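Local coordinates for alkylhalidase CmlS (Streptomyces venezuelae, PDB 3I3L), which is a flavin-dependent halogenase of chloramphenicol biosynthesis, probably an oxidoreductase, that carries its FAD covalently bound to the protein, at residues A[266-269]-A[270-274]; A[387-390]-A[391-395]. All blocks are in the same frame, centred on the assembly; numbering follows the deposited sequence.

Contact 1 (A[266-269]-A[270-274]); sequences DAFY and SSTLA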
ATOM      1  N   ASP A 266     -10.740  12.731  25.798  1.00 41.30           N
ATOM      2  CA  ASP A 266      -9.597  13.495  26.360  1.00 41.74           C
ATOM      3  C   ASP A 266      -8.910  12.743  27.458  1.00 41.56           C
ATOM      4  O   ASP A 266      -7.692  12.617  27.450  1.00 41.30           O
ATOM      5  CB  ASP A 266     -10.051  14.854  26.886  1.00 42.12           C
ATOM      6  CG  ASP A 266     -10.547  15.758  25.785  1.00 45.23           C
ATOM      7  OD1 ASP A 266      -9.708  16.342  25.055  1.00 46.79           O
ATOM      8  OD2 ASP A 266     -11.783  15.869  25.642  1.00 51.02           O
ATOM      9  N   ALA A 267      -9.709  12.208  28.388  1.00 41.28           N
ATOM     10  CA  ALA A 267      -9.196  11.428  29.481  1.00 40.88           C
ATOM     11  C   ALA A 267      -8.620  10.107  28.956  1.00 39.64           C
ATOM     12  O   ALA A 267      -7.539   9.709  29.370  1.00 39.63           O
ATOM     13  CB  ALA A 267     -10.343  11.167  30.549  1.00 42.25           C
ATOM     14  N   PHE A 268      -9.335   9.435  28.045  1.00 38.59           N
ATOM     15  CA  PHE A 268      -8.795   8.206  27.459  1.00 37.16           C
ATOM     16  C   PHE A 268      -7.434   8.423  26.757  1.00 35.87           C
ATOM     17  O   PHE A 268      -6.520   7.613  26.871  1.00 35.24           O
ATOM     18  CB  PHE A 268      -9.799   7.529  26.514  1.00 36.48           C
ATOM     19  CG  PHE A 268      -9.296   6.202  25.969  1.00 36.48           C
ATOM     20  CD1 PHE A 268      -9.459   5.032  26.700  1.00 37.75           C
ATOM     21  CD2 PHE A 268      -8.604   6.143  24.753  1.00 31.18           C
ATOM     22  CE1 PHE A 268      -8.989   3.810  26.217  1.00 37.16           C
ATOM     23  CE2 PHE A 268      -8.122   4.979  24.272  1.00 29.59           C
ATOM     24  CZ  PHE A 268      -8.311   3.776  24.975  1.00 37.61           C
ATOM     25  N   TYR A 269      -7.305   9.547  26.080  1.00 35.23           N
ATOM     26  CA  TYR A 269      -6.141   9.828  25.286  1.00 36.15           C
ATOM     27  C   TYR A 269      -4.895  10.005  26.132  1.00 37.03           C
ATOM     28  O   TYR A 269      -3.850   9.351  25.898  1.00 36.77           O
ATOM     29  CB  TYR A 269      -6.407  11.048  24.371  1.00 35.55           C
ATOM     30  CG  TYR A 269      -5.250  11.442  23.520  1.00 35.85           C
ATOM     31  CD1 TYR A 269      -4.840  10.653  22.423  1.00 37.74           C
ATOM     32  CD2 TYR A 269      -4.531  12.588  23.806  1.00 39.85           C
ATOM     33  CE1 TYR A 269      -3.714  11.042  21.615  1.00 32.24           C
ATOM     34  CE2 TYR A 269      -3.440  12.995  23.019  1.00 37.14           C
ATOM     35  CZ  TYR A 269      -3.041  12.208  21.922  1.00 37.60           C
ATOM     36  OH  TYR A 269      -1.950  12.616  21.166  1.00 34.01           O
ATOM     37  N   SER A 270      -4.980  10.883  27.123  1.00 38.71           N
ATOM     38  CA  SER A 270      -3.843  11.151  28.026  1.00 40.71           C
ATOM     39  C   SER A 270      -3.462   9.939  28.883  1.00 39.78           C
ATOM     40  O   SER A 270      -2.269   9.639  29.007  1.00 39.88           O
ATOM     41  CB  SER A 270      -4.151  12.329  28.954  1.00 41.80           C
ATOM     42  OG  SER A 270      -4.619  13.412  28.164  1.00 47.92           O
ATOM     43  N   SER A 271      -4.439   9.248  29.482  1.00 38.67           N
ATOM     44  CA  SER A 271      -4.062   8.102  30.355  1.00 38.90           C
ATOM     45  C   SER A 271      -3.533   6.913  29.537  1.00 37.47           C
ATOM     46  O   SER A 271      -2.652   6.177  29.968  1.00 37.95           O
ATOM     47  CB  SER A 271      -5.212   7.642  31.269  1.00 39.05           C
ATOM     48  OG  SER A 271      -6.382   7.316  30.547  1.00 42.40           O
ATOM     49  N   THR A 272      -4.045   6.747  28.335  1.00 36.79           N
ATOM     50  CA  THR A 272      -3.512   5.717  27.475  1.00 36.28           C
ATOM     51  C   THR A 272      -2.114   6.093  26.981  1.00 36.35           C
ATOM     52  O   THR A 272      -1.184   5.278  27.068  1.00 36.47           O
ATOM     53  CB  THR A 272      -4.464   5.392  26.320  1.00 35.74           C
ATOM     54  OG1 THR A 272      -5.760   5.103  26.850  1.00 30.78           O
ATOM     55  CG2 THR A 272      -4.000   4.144  25.567  1.00 35.14           C
ATOM     56  N   LEU A 273      -1.958   7.321  26.488  1.00 35.26           N
ATOM     57  CA  LEU A 273      -0.672   7.698  25.904  1.00 36.89           C
ATOM     58  C   LEU A 273       0.442   7.604  26.962  1.00 36.67           C
ATOM     59  O   LEU A 273       1.589   7.341  26.641  1.00 36.52           O
ATOM     60  CB  LEU A 273      -0.724   9.107  25.325  1.00 36.48           C
ATOM     61  CG  LEU A 273       0.468   9.645  24.544  1.00 37.89           C
ATOM     62  CD1 LEU A 273       0.907   8.682  23.445  1.00 36.67           C
ATOM     63  CD2 LEU A 273       0.079  11.022  23.948  1.00 34.37           C
ATOM     64  N   ALA A 274       0.081   7.817  28.224  1.00 36.82           N
ATOM     65  CA  ALA A 274       1.031   7.788  29.339  1.00 35.05           C
ATOM     66  C   ALA A 274       1.519   6.349  29.589  1.00 34.37           C
ATOM     67  O   ALA A 274       2.533   6.129  30.225  1.00 36.16           O
ATOM     68  CB  ALA A 274       0.357   8.367  30.567  1.00 35.73           C
TER

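Contact 2 (A[387-390]-A[391-395]); sequences DSEF and WRKRR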
ATOM      1  N   ASP A 387      -0.814 -10.234  26.981  1.00 32.53           N
ATOM      2  CA  ASP A 387      -1.879 -10.910  26.291  1.00 31.73           C
ATOM      3  C   ASP A 387      -3.170 -10.119  26.469  1.00 31.56           C
ATOM      4  O   ASP A 387      -4.128 -10.612  27.118  1.00 33.91           O
ATOM      5  CB  ASP A 387      -2.017 -12.367  26.746  1.00 28.57           C
ATOM      6  CG  ASP A 387      -3.229 -13.064  26.097  1.00 34.34           C
ATOM      7  OD1 ASP A 387      -3.687 -12.647  24.979  1.00 37.24           O
ATOM      8  OD2 ASP A 387      -3.746 -14.013  26.684  1.00 27.81           O
ATOM      9  N   SER A 388      -3.191  -8.888  25.911  1.00 30.11           N
ATOM     10  CA  SER A 388      -4.389  -8.054  25.829  1.00 28.74           C
ATOM     11  C   SER A 388      -5.244  -8.440  24.633  1.00 27.32           C
ATOM     12  O   SER A 388      -4.780  -9.133  23.724  1.00 29.13           O
ATOM     13  CB  SER A 388      -3.994  -6.554  25.778  1.00 28.10           C
ATOM     14  OG  SER A 388      -3.452  -6.249  24.500  1.00 29.58           O
ATOM     15  N   GLU A 389      -6.510  -8.037  24.633  1.00 26.36           N
ATOM     16  CA  GLU A 389      -7.403  -8.266  23.477  1.00 28.97           C
ATOM     17  C   GLU A 389      -6.834  -7.695  22.145  1.00 27.25           C
ATOM     18  O   GLU A 389      -6.951  -8.322  21.096  1.00 26.27           O
ATOM     19  CB  GLU A 389      -8.807  -7.699  23.723  1.00 28.88           C
ATOM     20  CG  GLU A 389      -9.819  -8.236  22.682  1.00 33.73           C
ATOM     21  CD  GLU A 389     -11.276  -7.974  23.053  1.00 41.23           C
ATOM     22  OE1 GLU A 389     -12.174  -8.435  22.298  1.00 44.12           O
ATOM     23  OE2 GLU A 389     -11.543  -7.348  24.120  1.00 44.83           O
ATOM     24  N   PHE A 390      -6.132  -6.570  22.219  1.00 26.86           N
ATOM     25  CA  PHE A 390      -5.481  -6.045  21.035  1.00 26.97           C
ATOM     26  C   PHE A 390      -4.559  -7.077  20.373  1.00 26.18           C
ATOM     27  O   PHE A 390      -4.731  -7.401  19.222  1.00 24.67           O
ATOM     28  CB  PHE A 390      -4.677  -4.750  21.304  1.00 26.76           C
ATOM     29  CG  PHE A 390      -4.171  -4.122  20.037  1.00 28.96           C
ATOM     30  CD1 PHE A 390      -4.968  -3.232  19.303  1.00 26.43           C
ATOM     31  CD2 PHE A 390      -2.920  -4.467  19.532  1.00 27.68           C
ATOM     32  CE1 PHE A 390      -4.517  -2.693  18.081  1.00 23.28           C
ATOM     33  CE2 PHE A 390      -2.464  -3.898  18.296  1.00 26.88           C
ATOM     34  CZ  PHE A 390      -3.278  -3.009  17.606  1.00 26.48           C
ATOM     35  N   TRP A 391      -3.568  -7.557  21.126  1.00 26.15           N
ATOM     36  CA  TRP A 391      -2.567  -8.457  20.584  1.00 26.12           C
ATOM     37  C   TRP A 391      -3.135  -9.826  20.223  1.00 25.69           C
ATOM     38  O   TRP A 391      -2.754 -10.421  19.229  1.00 26.49           O
ATOM     39  CB  TRP A 391      -1.331  -8.529  21.503  1.00 27.21           C
ATOM     40  CG  TRP A 391      -0.686  -7.179  21.563  1.00 25.17           C
ATOM     41  CD1 TRP A 391      -0.766  -6.273  22.576  1.00 26.71           C
ATOM     42  CD2 TRP A 391       0.048  -6.554  20.527  1.00 26.59           C
ATOM     43  NE1 TRP A 391      -0.095  -5.099  22.234  1.00 26.89           N
ATOM     44  CE2 TRP A 391       0.402  -5.243  20.979  1.00 27.84           C
ATOM     45  CE3 TRP A 391       0.395  -6.928  19.252  1.00 30.25           C
ATOM     46  CZ2 TRP A 391       1.102  -4.334  20.189  1.00 30.72           C
ATOM     47  CZ3 TRP A 391       1.104  -6.019  18.460  1.00 34.65           C
ATOM     48  CH2 TRP A 391       1.450  -4.747  18.933  1.00 33.60           C
ATOM     49  N   ARG A 392      -4.072 -10.284  21.025  1.00 26.91           N
ATOM     50  CA  ARG A 392      -4.696 -11.587  20.882  1.00 27.77           C
ATOM     51  C   ARG A 392      -5.560 -11.652  19.620  1.00 28.27           C
ATOM     52  O   ARG A 392      -5.663 -12.693  18.976  1.00 28.44           O
ATOM     53  CB  ARG A 392      -5.590 -11.833  22.121  1.00 26.04           C
ATOM     54  CG  ARG A 392      -6.476 -13.063  22.064  1.00 29.05           C
ATOM     55  CD  ARG A 392      -6.979 -13.489  23.532  1.00 28.51           C
ATOM     56  NE  ARG A 392      -7.878 -12.535  24.133  1.00 24.64           N
ATOM     57  CZ  ARG A 392      -7.567 -11.655  25.109  1.00 29.24           C
ATOM     58  NH1 ARG A 392      -8.484 -10.847  25.601  1.00 24.25           N
ATOM     59  NH2 ARG A 392      -6.343 -11.572  25.620  1.00 28.30           N
ATOM     60  N   LYS A 393      -6.260 -10.571  19.316  1.00 28.70           N
ATOM     61  CA  LYS A 393      -7.063 -10.580  18.110  1.00 30.14           C
ATOM     62  C   LYS A 393      -6.160 -10.594  16.882  1.00 29.13           C
ATOM     63  O   LYS A 393      -6.543 -11.132  15.879  1.00 28.71           O
ATOM     64  CB  LYS A 393      -8.077  -9.393  18.069  1.00 31.01           C
ATOM     65  CG  LYS A 393      -9.136  -9.431  19.224  1.00 34.94           C
ATOM     66  CD  LYS A 393     -10.015 -10.710  19.125  1.00 35.90           C
ATOM     67  CE  LYS A 393     -11.225 -10.698  20.074  1.00 37.85           C
ATOM     68  NZ  LYS A 393     -12.468 -10.287  19.319  1.00 44.46           N
ATOM     69  N   ARG A 394      -4.976 -10.006  16.970  1.00 28.21           N
ATOM     70  CA  ARG A 394      -4.201  -9.740  15.759  1.00 28.44           C
ATOM     71  C   ARG A 394      -3.055 -10.702  15.479  1.00 30.32           C
ATOM     72  O   ARG A 394      -2.605 -10.838  14.311  1.00 31.52           O
ATOM     73  CB  ARG A 394      -3.711  -8.294  15.739  1.00 25.74           C
ATOM     74  CG  ARG A 394      -4.826  -7.333  15.473  1.00 24.32           C
ATOM     75  CD  ARG A 394      -4.483  -5.951  16.071  1.00 26.10           C
ATOM     76  NE  ARG A 394      -5.613  -5.047  15.956  1.00 26.85           N
ATOM     77  CZ  ARG A 394      -6.687  -5.069  16.768  1.00 30.62           C
ATOM     78  NH1 ARG A 394      -6.761  -5.948  17.764  1.00 29.08           N
ATOM     79  NH2 ARG A 394      -7.671  -4.197  16.619  1.00 27.16           N
ATOM     80  N   ARG A 395      -2.593 -11.404  16.521  1.00 30.88           N
ATOM     81  CA  ARG A 395      -1.448 -12.287  16.372  1.00 32.08           C
ATOM     82  C   ARG A 395      -1.927 -13.521  15.694  1.00 33.54           C
ATOM     83  O   ARG A 395      -3.087 -13.828  15.784  1.00 33.98           O
ATOM     84  CB  ARG A 395      -0.797 -12.616  17.743  1.00 32.48           C
ATOM     85  CG  ARG A 395      -1.573 -13.635  18.644  1.00 32.73           C
ATOM     86  CD  ARG A 395      -0.949 -13.687  20.097  1.00 32.67           C
ATOM     87  NE  ARG A 395      -1.870 -14.366  21.016  1.00 33.48           N
ATOM     88  CZ  ARG A 395      -2.375 -13.875  22.159  1.00 33.85           C
ATOM     89  NH1 ARG A 395      -2.023 -12.675  22.660  1.00 33.47           N
ATOM     90  NH2 ARG A 395      -3.264 -14.609  22.838  1.00 32.61           N
TER

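Contact 1 (A[266-269]-A[270-274])
T272 hangs its hydroxyl over the middle of the F268 ring, with OG1 3.4 Å from F268 CZ and nearly as close to the other five ring carbons. The same hydroxyl donates to the carbonyl one turn back, T272 OG1 lying 2.6 Å from F268 O, while T272 N gives that oxygen its regular helical bond at 3.0 Å. With OG1 beside its own backbone N (chi1 -53°), the hydroxyl is directed back along the helix toward this carbonyl. S270 and S271 repeat the doubled grip, S271 alone from a different rotamer. S271 OG stands 2.9 Å from A267 O, and S270 OG reaches D266 O across a longer 3.3 Å; in each case the hydroxyl and the amide of one serine come to the oxygen from opposite faces of its carbonyl plane. Such back-bonding of serine and threonine to the i-4 carbonyl is a familiar helical device, here on three successive residues of helix 265-273, a helix with one side packed on the strands of a large mixed sheet within the FAD-binding region. On the side turned to the sheet, Y269 and L273 run side by side in the same direction, L273 CD2 lying 3.9 Å from Y269 CZ. L273 N bonds to Y269 O at 2.8 Å, completing the backbone turn. Farther out, the phenol Y269 OH is hydrogen-bonded to V248 O, so its polar end is tied to strand 245-253, while its ring packs on V208 and F212 of strand 203-213. L273 covers V248 and L250, and F268 leans on E259, V260 and Q263 of helix 257-263. A serine here in place of F268 would probably leave the T272 hydroxyl without its aromatic floor and open a gap against V260.

Contact 2 (A[387-390]-A[391-395])
A salt-bridge network of D387, R392 and R395 joins the two ends of the short helix 389-394, for which S388 is the N-cap residue. D387 OD1 collects three donors, all well out of the carboxylate plane: R392 NH2 over one face, the two R395 nitrogens over the other. R395, the first residue to leave the helix, sends an extended chain back toward the start and meets this one oxygen end-on with both terminal nitrogens, NH1 and NH2, each 2.9 Å from D387 OD1. R392 bends at its third torsion (chi3 67°), which folds the guanidinium back so that NH2 comes 2.9 Å from D387 OD1; the same nitrogen also makes a weak bond to D387 O at the guanidinium edge. So much positive charge around one oxygen would be expected to favour the ionised carboxylate. Beside this network, E389 and K393 lie alongside one another, and E389 OE1 forms a looser salt bridge to K393 NZ at 3.5 Å; R254 is a second partner of that carboxylate. The buried side of the helix is aromatic. R394 spreads its guanidinium flat over one face of F390, the planes only 10° apart, with R394 CZ 3.9 Å from the F390 ring centroid in a cation-pi stack, while R394 CD covers the same face in a CH-pi contact. D253 and N205 take up R394 NH1 and NH2, fixing the group in rotation. The F390 edge in turn meets the face of W391 in a T-shaped pair at 76°, F390 CD2 standing 3.7 Å from W391 CE2; the indole NE1 is bonded to F231 O. R394 NH1 also donates to the carbonyl of the residue on which it stacks, lying 2.9 Å from F390 O in the carbonyl plane, on a lone pair.

In the fold
Contacts 1 and 2 are separate helical turns, in series along the chain, with centres about 20 Å apart and nearest atoms about 10 Å apart, so they do not touch. What they share is the sheet: both place side chains on strands 203-213 and 245-253, contact 1 through largely apolar packing and contact 2 through charged and aromatic groups. Neither contacts the flavin; contact 1 lies away from the annotated sites, and contact 2 is nearer to the covalent attachment. The side chains of Y269 and F390 are each about 11 Å from the bound FAD, and that of R394 is about 9 Å from that of D297, the aspartate covalently joined to the flavin.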